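PDB 7KCT: 2-oxoglutarate carboxylase small subunit, which is a biotin carboxylase-type subunit with an ATP-grasp fold and carries adenosine-5'-diphosphate and a magnesium ion in the crystal. Local coordinates for residues 140-146 with 204-209; 211-217 with 284-288; 11-17 with 81-87. One frame throughout, in Å; residues are numbered along the deposited sequence.

In the fold
Interactions 1 and 2 belong to the ATP-grasp part of the chain and meet different parts of the same adenosine-5'-diphosphate, their centres about 18 Å apart. In interaction 1, strand 205-209 brings E208 and K209 to the amino group of the adenine. The chain then turns directly into 211-217, where interaction 2 offers I211 to the base, H216 to the ribose and, from 284-288, I285 to both. Interaction 3 joins two neighbouring strands of the N-terminal parallel sheet. Its centre is about 40 Å from each of the others, it touches neither, and the side chain of H87 at its end lies about 11 Å from a second adenosine-5'-diphosphate.

Interaction 1: residues 140-146 with 204-209; sequences PGSDGIL and DLLLEK. With ADP (adenosine-5'-diphosphate), chain C.
S142 turns its hydroxyl onto the edge of strand 205-209, where OG accepts a hydrogen bond from L207 N (3.1 Å, 168° at the hydrogen). A chi1 of 53°, with OG between the backbone N and the carbonyl carbon, swings it there. In return S142 N donates to L207 O at 2.9 Å, so both backbone polar atoms of L207 are engaged by this part of the loop. G141 lies close against the strand, its CA 3.9 Å from E208 CA, and beside it P140 O receives K209 N. This edge belongs to the three-stranded antiparallel sheet of the ATP-grasp fold, whose next strand, 163-167, lies on the other flank of 205-209. L146 bonds through N to L205 O, and its side chain slants across L207, CD1 meeting CB at 4.0 Å. I145 sets CG2 3.8 Å from D204 CB, while the carboxylate of D204 pairs with R202. The end of the E208 side chain leads away from the loop to the nucleotide: OE2 accepts an almost straight hydrogen bond from N6 of ADP (2.7 Å, 173°), and K209 O takes a more bent one from the same N6. Salt bridges to K128 and K166 hold the E208 carboxylate.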
loop_
_atom_site.group_PDB
_atom_site.type_symbol
_atom_site.label_atom_id
_atom_site.label_comp_id
_atom_site.label_asym_id
_atom_site.label_seq_id
_atom_site.Cartn_x
_atom_site.Cartn_y
_atom_site.Cartn_z
ATOM N N PRO A 140 -4.564 26.912 -30.457
ATOM C CA PRO A 140 -4.395 27.535 -31.776
ATOM C C PRO A 140 -3.009 27.262 -32.347
ATOM O O PRO A 140 -2.022 27.173 -31.619
ATOM C CB PRO A 140 -4.598 29.027 -31.485
ATOM C CG PRO A 140 -5.474 29.063 -30.227
ATOM C CD PRO A 140 -5.014 27.871 -29.419
ATOM N N GLY A 141 -2.935 27.126 -33.668
ATOM C CA GLY A 141 -1.648 26.956 -34.322
ATOM C C GLY A 141 -1.832 26.506 -35.754
ATOM O O GLY A 141 -2.909 26.653 -36.320
ATOM N N SER A 142 -0.762 25.959 -36.328
ATOM C CA SER A 142 -0.822 25.489 -37.699
ATOM C C SER A 142 -1.962 24.488 -37.855
ATOM O O SER A 142 -2.263 23.710 -36.948
ATOM C CB SER A 142 0.514 24.871 -38.122
ATOM O OG SER A 142 0.929 23.883 -37.216
ATOM N N ASP A 143 -2.639 24.560 -38.990
ATOM C CA ASP A 143 -3.653 23.569 -39.347
ATOM C C ASP A 143 -2.854 22.464 -40.011
ATOM O O ASP A 143 -2.569 22.510 -41.206
ATOM C CB ASP A 143 -4.715 24.160 -40.262
ATOM N N GLY A 144 -2.395 21.521 -39.207
ATOM C CA GLY A 144 -1.550 20.470 -39.711
ATOM C C GLY A 144 -0.059 20.757 -39.603
ATOM O O GLY A 144 0.414 21.749 -39.034
ATOM N N ILE A 145 0.697 19.823 -40.179
ATOM C CA ILE A 145 2.139 19.903 -40.185
ATOM C C ILE A 145 2.601 21.109 -40.988
ATOM O O ILE A 145 1.877 21.644 -41.829
ATOM C CB ILE A 145 2.678 18.591 -40.776
ATOM C CG1 ILE A 145 2.393 17.449 -39.800
ATOM C CG2 ILE A 145 4.146 18.696 -41.074
ATOM C CD1 ILE A 145 2.440 16.074 -40.448
ATOM N N LEU A 146 3.832 21.537 -40.716
ATOM C CA LEU A 146 4.450 22.656 -41.419
ATOM C C LEU A 146 5.220 22.157 -42.643
ATOM O O LEU A 146 6.011 21.216 -42.539
ATOM C CB LEU A 146 5.390 23.420 -40.483
ATOM C CG LEU A 146 4.847 24.017 -39.177
ATOM C CD1 LEU A 146 6.022 24.353 -38.242
ATOM C CD2 LEU A 146 4.016 25.262 -39.457
ATOM N N ASP A 204 8.802 15.810 -39.041
ATOM C CA ASP A 204 7.724 16.768 -39.261
ATOM C C ASP A 204 7.334 17.502 -37.984
ATOM O O ASP A 204 7.073 16.875 -36.950
ATOM C CB ASP A 204 6.491 16.056 -39.805
ATOM C CG ASP A 204 6.783 15.231 -41.039
ATOM O OD1 ASP A 204 7.781 15.517 -41.737
ATOM O OD2 ASP A 204 6.023 14.282 -41.298
ATOM N N LEU A 205 7.212 18.825 -38.082
ATOM C CA LEU A 205 6.894 19.667 -36.941
ATOM C C LEU A 205 5.525 20.312 -37.133
ATOM O O LEU A 205 5.072 20.518 -38.260
ATOM C CB LEU A 205 7.958 20.755 -36.754
ATOM C CG LEU A 205 9.414 20.268 -36.726
ATOM C CD1 LEU A 205 10.377 21.440 -36.746
ATOM C CD2 LEU A 205 9.664 19.417 -35.543
ATOM N N LEU A 206 4.848 20.565 -36.020
ATOM C CA LEU A 206 3.725 21.479 -35.969
ATOM C C LEU A 206 4.109 22.677 -35.101
ATOM O O LEU A 206 5.084 22.654 -34.337
ATOM C CB LEU A 206 2.465 20.785 -35.440
ATOM C CG LEU A 206 2.387 20.280 -33.999
ATOM C CD1 LEU A 206 2.166 21.460 -33.053
ATOM C CD2 LEU A 206 1.280 19.284 -33.837
ATOM N N LEU A 207 3.289 23.710 -35.190
ATOM C CA LEU A 207 3.493 24.940 -34.445
ATOM C C LEU A 207 2.213 25.237 -33.702
ATOM O O LEU A 207 1.134 25.135 -34.289
ATOM C CB LEU A 207 3.851 26.086 -35.394
ATOM C CG LEU A 207 4.245 27.441 -34.809
ATOM C CD1 LEU A 207 4.902 28.299 -35.909
ATOM C CD2 LEU A 207 3.061 28.138 -34.255
ATOM N N GLU A 208 2.317 25.586 -32.418
ATOM C CA GLU A 208 1.157 26.072 -31.710
ATOM C C GLU A 208 1.517 27.230 -30.784
ATOM O O GLU A 208 2.676 27.521 -30.532
ATOM C CB GLU A 208 0.451 24.939 -30.934
ATOM C CG GLU A 208 1.289 24.117 -29.989
ATOM C CD GLU A 208 0.479 22.954 -29.356
ATOM O OE1 GLU A 208 -0.305 22.294 -30.081
ATOM O OE2 GLU A 208 0.637 22.676 -28.148
ATOM N N LYS A 209 0.479 27.925 -30.347
ATOM C CA LYS A 209 0.632 29.026 -29.415
ATOM C C LYS A 209 1.305 28.498 -28.164
ATOM O O LYS A 209 0.881 27.482 -27.602
ATOM C CB LYS A 209 -0.732 29.605 -29.078
ATOM C CG LYS A 209 -0.726 30.730 -28.071
ATOM C CD LYS A 209 -0.026 31.945 -28.628
ATOM C CE LYS A 209 0.572 32.787 -27.514
ATOM N NZ LYS A 209 1.583 33.720 -28.048
HETATM P PB ADP C . 5.072 14.534 -25.396
HETATM O O1B ADP C . 6.556 14.457 -25.487
HETATM O O2B ADP C . 4.242 14.422 -24.143
HETATM O O3B ADP C . 4.338 13.968 -26.597
HETATM P PA ADP C . 3.338 16.745 -25.325
HETATM O O1A ADP C . 2.366 16.193 -24.344
HETATM O O2A ADP C . 2.778 17.585 -26.461
HETATM O O3A ADP C . 4.757 16.288 -25.801
HETATM O "O5'" ADP C . 3.795 18.240 -24.287
HETATM C "C5'" ADP C . 5.043 18.072 -23.521
HETATM C "C4'" ADP C . 4.898 19.032 -22.407
HETATM O "O4'" ADP C . 5.276 20.294 -23.005
HETATM C "C3'" ADP C . 3.502 19.157 -21.924
HETATM O "O3'" ADP C . 3.304 18.364 -20.748
HETATM C "C2'" ADP C . 3.555 20.614 -21.472
HETATM O "O2'" ADP C . 4.365 20.786 -20.247
HETATM C "C1'" ADP C . 4.375 21.292 -22.533
HETATM N N9 ADP C . 3.525 21.807 -23.634
HETATM C C8 ADP C . 2.985 21.131 -24.736
HETATM N N7 ADP C . 2.284 21.978 -25.535
HETATM C C5 ADP C . 2.354 23.218 -24.900
HETATM C C6 ADP C . 1.827 24.494 -25.228
HETATM N N6 ADP C . 1.076 24.648 -26.351
HETATM N N1 ADP C . 2.016 25.563 -24.414
HETATM C C2 ADP C . 2.787 25.312 -23.328
HETATM N N3 ADP C . 3.359 24.175 -22.898
HETATM C C4 ADP C . 3.120 23.126 -23.726
#

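Interaction 2: residues 211-217 with 284-288; sequences IENPKHI and FIADE. With ADP (adenosine-5'-diphosphate), chain C.
I285 lies at the tight centre of this contact, its CG2 pressed to 3.3 Å from P214 CB, closer than ordinary van der Waals packing. With CG2 anti to the backbone N (chi1 of CG1 -69°), the same methyl also reaches I211 CB at 3.9 Å, the two side chains lying alongside and running opposite ways. The other branch of I285 serves the nucleotide: CD1 lies 3.7 Å from C2' of the ADP ribose, and CG1 packs against the adenine. P214 adds its CG near the base at C2. Behind these side chains, four backbone hydrogen bonds join K215 to A286 and I217 to F284, both antiparallel hydrogen-bonded pairs, with H216 and I285 the non-hydrogen-bonded pair between them. A286 CB and I217 CG1 touch on the sheet face turned away from the nucleotide. F284 sends its ring away from 211-217 toward L292 and F294 of strand 292-298, leaving I217 O at the ring edge.

The end beyond A286 is looser and nearer solvent. I211 CG2 touches D287 CB at 3.9 Å, and the D287 carboxylate turns off to N291. The long chain of K215 likewise leaves the contact: NZ makes a salt bridge to D236, a hydrogen bond to F444 O and a cation-pi contact with F444.

Two polar groups face the ligand. I211 N donates to N1 of adenine at 3.1 Å. H216, its CG anti to the backbone N (chi1 -180°), turns ND1 to the ribose O3' of ADP, modelled so close that the geometry of this hydrogen bond is doubtful. Adenine held by a backbone amide of the segment linking two sheets, with aliphatic side chains of sheet and loop against it, is characteristic of the ATP-grasp nucleotide cleft.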
loop_
_atom_site.group_PDB
_atom_site.type_symbol
_atom_site.label_atom_id
_atom_site.label_comp_id
_atom_site.label_asym_id
_atom_site.label_seq_id
_atom_site.Cartn_x
_atom_site.Cartn_y
_atom_site.Cartn_z
ATOM N N ILE A 211 1.474 28.571 -24.521
ATOM C CA ILE A 211 0.670 29.041 -23.396
ATOM C C ILE A 211 1.600 29.257 -22.202
ATOM O O ILE A 211 2.123 28.295 -21.635
ATOM C CB ILE A 211 -0.463 28.069 -23.037
ATOM C CG1 ILE A 211 -1.317 27.721 -24.270
ATOM C CG2 ILE A 211 -1.268 28.642 -21.899
ATOM C CD1 ILE A 211 -2.092 28.891 -24.839
ATOM N N GLU A 212 1.771 30.517 -21.783
ATOM C CA GLU A 212 2.727 30.861 -20.726
ATOM C C GLU A 212 2.160 30.458 -19.363
ATOM O O GLU A 212 0.963 30.601 -19.092
ATOM C CB GLU A 212 3.041 32.372 -20.752
ATOM C CG GLU A 212 4.354 32.806 -20.093
ATOM C CD GLU A 212 5.549 32.676 -21.019
ATOM O OE1 GLU A 212 5.483 33.182 -22.162
ATOM O OE2 GLU A 212 6.574 32.104 -20.589
ATOM N N ASN A 213 3.018 29.925 -18.513
ATOM C CA ASN A 213 2.555 29.478 -17.201
ATOM C C ASN A 213 1.403 28.473 -17.223
ATOM O O ASN A 213 0.444 28.605 -16.454
ATOM C CB ASN A 213 2.124 30.680 -16.373
ATOM C CG ASN A 213 3.166 31.774 -16.358
ATOM O OD1 ASN A 213 4.330 31.548 -16.019
ATOM N ND2 ASN A 213 2.764 32.958 -16.800
ATOM N N PRO A 214 1.485 27.437 -18.037
ATOM C CA PRO A 214 0.383 26.481 -18.133
ATOM C C PRO A 214 0.423 25.434 -17.022
ATOM O O PRO A 214 1.436 25.247 -16.342
ATOM C CB PRO A 214 0.625 25.836 -19.497
ATOM C CG PRO A 214 2.073 25.855 -19.632
ATOM C CD PRO A 214 2.634 27.031 -18.854
ATOM N N LYS A 215 -0.723 24.767 -16.842
ATOM C CA LYS A 215 -0.804 23.499 -16.125
ATOM C C LYS A 215 -1.034 22.360 -17.127
ATOM O O LYS A 215 -1.581 22.564 -18.217
ATOM C CB LYS A 215 -1.906 23.564 -15.079
ATOM C CG LYS A 215 -1.592 24.510 -13.886
ATOM C CD LYS A 215 -2.709 24.450 -12.851
ATOM C CE LYS A 215 -2.187 24.544 -11.422
ATOM N NZ LYS A 215 -1.418 23.341 -11.000
ATOM N N HIS A 216 -0.565 21.162 -16.779
ATOM C CA HIS A 216 -0.775 19.978 -17.601
ATOM C C HIS A 216 -1.861 19.149 -16.926
ATOM O O HIS A 216 -1.642 18.547 -15.866
ATOM C CB HIS A 216 0.535 19.223 -17.828
ATOM C CG HIS A 216 0.391 17.984 -18.683
ATOM N ND1 HIS A 216 1.126 17.785 -19.832
ATOM C CD2 HIS A 216 -0.351 16.861 -18.520
ATOM C CE1 HIS A 216 0.805 16.617 -20.365
ATOM N NE2 HIS A 216 -0.085 16.033 -19.584
ATOM N N ILE A 217 -3.042 19.137 -17.538
ATOM C CA ILE A 217 -4.230 18.472 -17.016
ATOM C C ILE A 217 -4.588 17.356 -17.995
ATOM O O ILE A 217 -4.688 17.597 -19.203
ATOM C CB ILE A 217 -5.404 19.460 -16.848
ATOM C CG1 ILE A 217 -5.033 20.634 -15.923
ATOM C CG2 ILE A 217 -6.610 18.749 -16.391
ATOM C CD1 ILE A 217 -4.695 20.272 -14.559
ATOM N N PHE A 284 -4.349 17.835 -21.944
ATOM C CA PHE A 284 -4.721 19.243 -22.113
ATOM C C PHE A 284 -3.675 20.147 -21.461
ATOM O O PHE A 284 -3.038 19.763 -20.481
ATOM C CB PHE A 284 -6.039 19.540 -21.428
ATOM C CG PHE A 284 -7.181 18.823 -21.999
ATOM C CD1 PHE A 284 -7.404 17.494 -21.681
ATOM C CD2 PHE A 284 -8.048 19.470 -22.872
ATOM C CE1 PHE A 284 -8.473 16.853 -22.201
ATOM C CE2 PHE A 284 -9.121 18.828 -23.409
ATOM C CZ PHE A 284 -9.333 17.518 -23.082
ATOM N N ILE A 285 -3.506 21.348 -22.002
ATOM C CA ILE A 285 -2.831 22.473 -21.353
ATOM C C ILE A 285 -3.919 23.407 -20.827
ATOM O O ILE A 285 -4.888 23.703 -21.535
ATOM C CB ILE A 285 -1.920 23.211 -22.344
ATOM C CG1 ILE A 285 -0.705 22.393 -22.757
ATOM C CG2 ILE A 285 -1.445 24.543 -21.755
ATOM C CD1 ILE A 285 0.207 22.069 -21.609
ATOM N N ALA A 286 -3.761 23.906 -19.611
ATOM C CA ALA A 286 -4.721 24.832 -19.025
ATOM C C ALA A 286 -4.078 26.210 -18.914
ATOM O O ALA A 286 -2.957 26.337 -18.408
ATOM C CB ALA A 286 -5.168 24.348 -17.652
ATOM N N ASP A 287 -4.790 27.247 -19.370
ATOM C CA ASP A 287 -4.218 28.588 -19.317
ATOM C C ASP A 287 -4.502 29.232 -17.966
ATOM O O ASP A 287 -5.150 28.647 -17.098
ATOM C CB ASP A 287 -4.753 29.484 -20.437
ATOM C CG ASP A 287 -6.228 29.790 -20.282
ATOM O OD1 ASP A 287 -6.818 29.524 -19.215
ATOM O OD2 ASP A 287 -6.807 30.307 -21.250
ATOM N N GLU A 288 -4.015 30.467 -17.791
ATOM C CA GLU A 288 -4.145 31.127 -16.492
ATOM C C GLU A 288 -5.611 31.304 -16.100
ATOM O O GLU A 288 -5.973 31.101 -14.935
ATOM C CB GLU A 288 -3.412 32.470 -16.518
HETATM P PB ADP C . 5.072 14.534 -25.396
HETATM O O1B ADP C . 6.556 14.457 -25.487
HETATM O O2B ADP C . 4.242 14.422 -24.143
HETATM O O3B ADP C . 4.338 13.968 -26.597
HETATM P PA ADP C . 3.338 16.745 -25.325
HETATM O O1A ADP C . 2.366 16.193 -24.344
HETATM O O2A ADP C . 2.778 17.585 -26.461
HETATM O O3A ADP C . 4.757 16.288 -25.801
HETATM O "O5'" ADP C . 3.795 18.240 -24.287
HETATM C "C5'" ADP C . 5.043 18.072 -23.521
HETATM C "C4'" ADP C . 4.898 19.032 -22.407
HETATM O "O4'" ADP C . 5.276 20.294 -23.005
HETATM C "C3'" ADP C . 3.502 19.157 -21.924
HETATM O "O3'" ADP C . 3.304 18.364 -20.748
HETATM C "C2'" ADP C . 3.555 20.614 -21.472
HETATM O "O2'" ADP C . 4.365 20.786 -20.247
HETATM C "C1'" ADP C . 4.375 21.292 -22.533
HETATM N N9 ADP C . 3.525 21.807 -23.634
HETATM C C8 ADP C . 2.985 21.131 -24.736
HETATM N N7 ADP C . 2.284 21.978 -25.535
HETATM C C5 ADP C . 2.354 23.218 -24.900
HETATM C C6 ADP C . 1.827 24.494 -25.228
HETATM N N6 ADP C . 1.076 24.648 -26.351
HETATM N N1 ADP C . 2.016 25.563 -24.414
HETATM C C2 ADP C . 2.787 25.312 -23.328
HETATM N N3 ADP C . 3.359 24.175 -22.898
HETATM C C4 ADP C . 3.120 23.126 -23.726
#

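Interaction 3: residues 11-17 with 81-87; sequences FKKVLVA and VGAEAIH
The ring of F11 carries the methyl of A85 squarely on one face: CB stands 3.6 Å from the centroid, only 8° off the ring normal, a CH-pi contact. E84 approaches the same ring obliquely with its CB. The segments contain neighbouring strands, 13-16 and 85-87, of the five-stranded parallel sheet in the Rossmann-like N-terminal part of a biotin carboxylase, and helix 71-81 leads into the second strand through a Schellman motif at G82. The backbones run parallel, L15 N donating to A85 O and L15 O accepting from H87 N, with A17 N continuing the pattern to H87 O. On the sheet face of L15 and I86, L15 CB packs 4.0 Å from A83 CB and I86 CG2 meets A17 CB at 3.9 Å; L77 and I74 of helix 71-81 lie against L15. H87 turns its ring away from the contact, with ND1 bonded to G89 and NE2 to Q320. K13 extends from the strand with CG anti to the backbone N (chi1 -177°) and bends at chi3, bringing NZ to V81 O at 3.0 Å; E56 completes its grip with a salt bridge. Just before the strand, K12 N donates to E84 OE1 (2.8 Å), meeting that oxygen from above the carboxylate plane, 50° out of it.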
loop_
_atom_site.group_PDB
_atom_site.type_symbol
_atom_site.label_atom_id
_atom_site.label_comp_id
_atom_site.label_asym_id
_atom_site.label_seq_id
_atom_site.Cartn_x
_atom_site.Cartn_y
_atom_site.Cartn_z
ATOM N N PHE A 11 -8.337 -15.146 -20.825
ATOM C CA PHE A 11 -7.144 -15.742 -21.390
ATOM C C PHE A 11 -6.493 -16.751 -20.435
ATOM O O PHE A 11 -6.497 -16.564 -19.256
ATOM C CB PHE A 11 -6.095 -14.671 -21.670
ATOM C CG PHE A 11 -6.599 -13.505 -22.431
ATOM C CD1 PHE A 11 -7.006 -13.647 -23.704
ATOM C CD2 PHE A 11 -6.650 -12.286 -21.858
ATOM C CE1 PHE A 11 -7.454 -12.587 -24.413
ATOM C CE2 PHE A 11 -7.107 -11.218 -22.551
ATOM C CZ PHE A 11 -7.513 -11.364 -23.834
ATOM N N LYS A 12 -5.930 -17.813 -20.959
ATOM C CA LYS A 12 -5.226 -18.746 -20.151
ATOM C C LYS A 12 -3.810 -18.256 -19.963
ATOM O O LYS A 12 -3.239 -18.502 -18.964
ATOM C CB LYS A 12 -5.173 -20.104 -20.809
ATOM C CG LYS A 12 -6.385 -20.977 -20.609
ATOM C CD LYS A 12 -6.434 -22.022 -21.708
ATOM C CE LYS A 12 -7.721 -22.824 -21.713
ATOM N NZ LYS A 12 -7.434 -24.248 -21.446
ATOM N N LYS A 13 -3.252 -17.567 -20.939
ATOM C CA LYS A 13 -1.883 -17.114 -20.838
ATOM C C LYS A 13 -1.661 -15.746 -21.524
ATOM O O LYS A 13 -2.153 -15.540 -22.589
ATOM C CB LYS A 13 -0.956 -18.152 -21.447
ATOM C CG LYS A 13 0.512 -17.834 -21.337
ATOM C CD LYS A 13 1.392 -18.867 -21.988
ATOM C CE LYS A 13 1.274 -20.197 -21.300
ATOM N NZ LYS A 13 2.322 -21.120 -21.719
ATOM N N VAL A 14 -0.938 -14.836 -20.870
ATOM C CA VAL A 14 -0.656 -13.503 -21.401
ATOM C C VAL A 14 0.857 -13.321 -21.406
ATOM O O VAL A 14 1.526 -13.586 -20.389
ATOM C CB VAL A 14 -1.318 -12.391 -20.560
ATOM C CG1 VAL A 14 -0.827 -10.983 -20.976
ATOM C CG2 VAL A 14 -2.788 -12.503 -20.611
ATOM N N LEU A 15 1.384 -12.833 -22.522
ATOM C CA LEU A 15 2.765 -12.369 -22.633
ATOM C C LEU A 15 2.833 -10.849 -22.389
ATOM O O LEU A 15 2.043 -10.066 -22.950
ATOM C CB LEU A 15 3.297 -12.757 -24.002
ATOM C CG LEU A 15 4.779 -12.482 -24.298
ATOM C CD1 LEU A 15 5.402 -13.357 -25.401
ATOM C CD2 LEU A 15 5.072 -11.016 -24.641
ATOM N N VAL A 16 3.762 -10.444 -21.516
ATOM C CA VAL A 16 3.957 -9.052 -21.121
ATOM C C VAL A 16 5.168 -8.564 -21.903
ATOM O O VAL A 16 6.286 -9.022 -21.660
ATOM C CB VAL A 16 4.186 -8.955 -19.610
ATOM C CG1 VAL A 16 4.374 -7.544 -19.222
ATOM C CG2 VAL A 16 3.013 -9.630 -18.838
ATOM N N ALA A 17 4.975 -7.689 -22.882
ATOM C CA ALA A 17 6.085 -7.281 -23.754
ATOM C C ALA A 17 6.734 -6.004 -23.210
ATOM O O ALA A 17 6.612 -4.912 -23.772
ATOM C CB ALA A 17 5.601 -7.098 -25.185
ATOM N N VAL A 81 4.563 -20.320 -27.444
ATOM C CA VAL A 81 4.252 -20.758 -26.080
ATOM C C VAL A 81 2.762 -20.817 -25.802
ATOM O O VAL A 81 2.362 -21.119 -24.675
ATOM C CB VAL A 81 4.952 -19.873 -25.027
ATOM C CG1 VAL A 81 6.446 -19.763 -25.323
ATOM C CG2 VAL A 81 4.337 -18.507 -24.947
ATOM N N GLY A 82 1.928 -20.532 -26.785
ATOM C CA GLY A 82 0.496 -20.524 -26.584
ATOM C C GLY A 82 -0.082 -19.374 -25.775
ATOM O O GLY A 82 -1.144 -19.543 -25.169
ATOM N N ALA A 83 0.576 -18.202 -25.753
ATOM C CA ALA A 83 -0.039 -17.014 -25.176
ATOM C C ALA A 83 -1.157 -16.536 -26.094
ATOM O O ALA A 83 -0.958 -16.394 -27.298
ATOM C CB ALA A 83 0.991 -15.886 -24.970
ATOM N N GLU A 84 -2.318 -16.233 -25.523
ATOM C CA GLU A 84 -3.458 -15.792 -26.309
ATOM C C GLU A 84 -3.510 -14.278 -26.473
ATOM O O GLU A 84 -4.275 -13.778 -27.313
ATOM C CB GLU A 84 -4.749 -16.336 -25.663
ATOM C CG GLU A 84 -4.667 -17.890 -25.419
ATOM C CD GLU A 84 -5.822 -18.503 -24.605
ATOM O OE1 GLU A 84 -6.372 -17.819 -23.722
ATOM O OE2 GLU A 84 -6.154 -19.697 -24.835
ATOM N N ALA A 85 -2.719 -13.537 -25.694
ATOM C CA ALA A 85 -2.807 -12.092 -25.644
ATOM C C ALA A 85 -1.474 -11.538 -25.183
ATOM O O ALA A 85 -0.699 -12.220 -24.502
ATOM C CB ALA A 85 -3.935 -11.615 -24.702
ATOM N N ILE A 86 -1.218 -10.294 -25.583
ATOM C CA ILE A 86 0.015 -9.576 -25.286
ATOM C C ILE A 86 -0.346 -8.244 -24.661
ATOM O O ILE A 86 -1.165 -7.492 -25.212
ATOM C CB ILE A 86 0.885 -9.336 -26.532
ATOM C CG1 ILE A 86 1.434 -10.627 -27.110
ATOM C CG2 ILE A 86 2.143 -8.451 -26.261
ATOM C CD1 ILE A 86 2.278 -10.484 -28.343
ATOM N N HIS A 87 0.262 -7.945 -23.515
ATOM C CA HIS A 87 0.112 -6.624 -22.947
ATOM C C HIS A 87 1.385 -5.821 -23.203
ATOM O O HIS A 87 2.460 -6.272 -22.776
ATOM C CB HIS A 87 -0.193 -6.698 -21.440
ATOM C CG HIS A 87 -0.708 -5.403 -20.895
ATOM N ND1 HIS A 87 -0.042 -4.223 -21.104
ATOM C CD2 HIS A 87 -1.789 -5.095 -20.141
ATOM C CE1 HIS A 87 -0.700 -3.237 -20.530
ATOM N NE2 HIS A 87 -1.762 -3.739 -19.939
#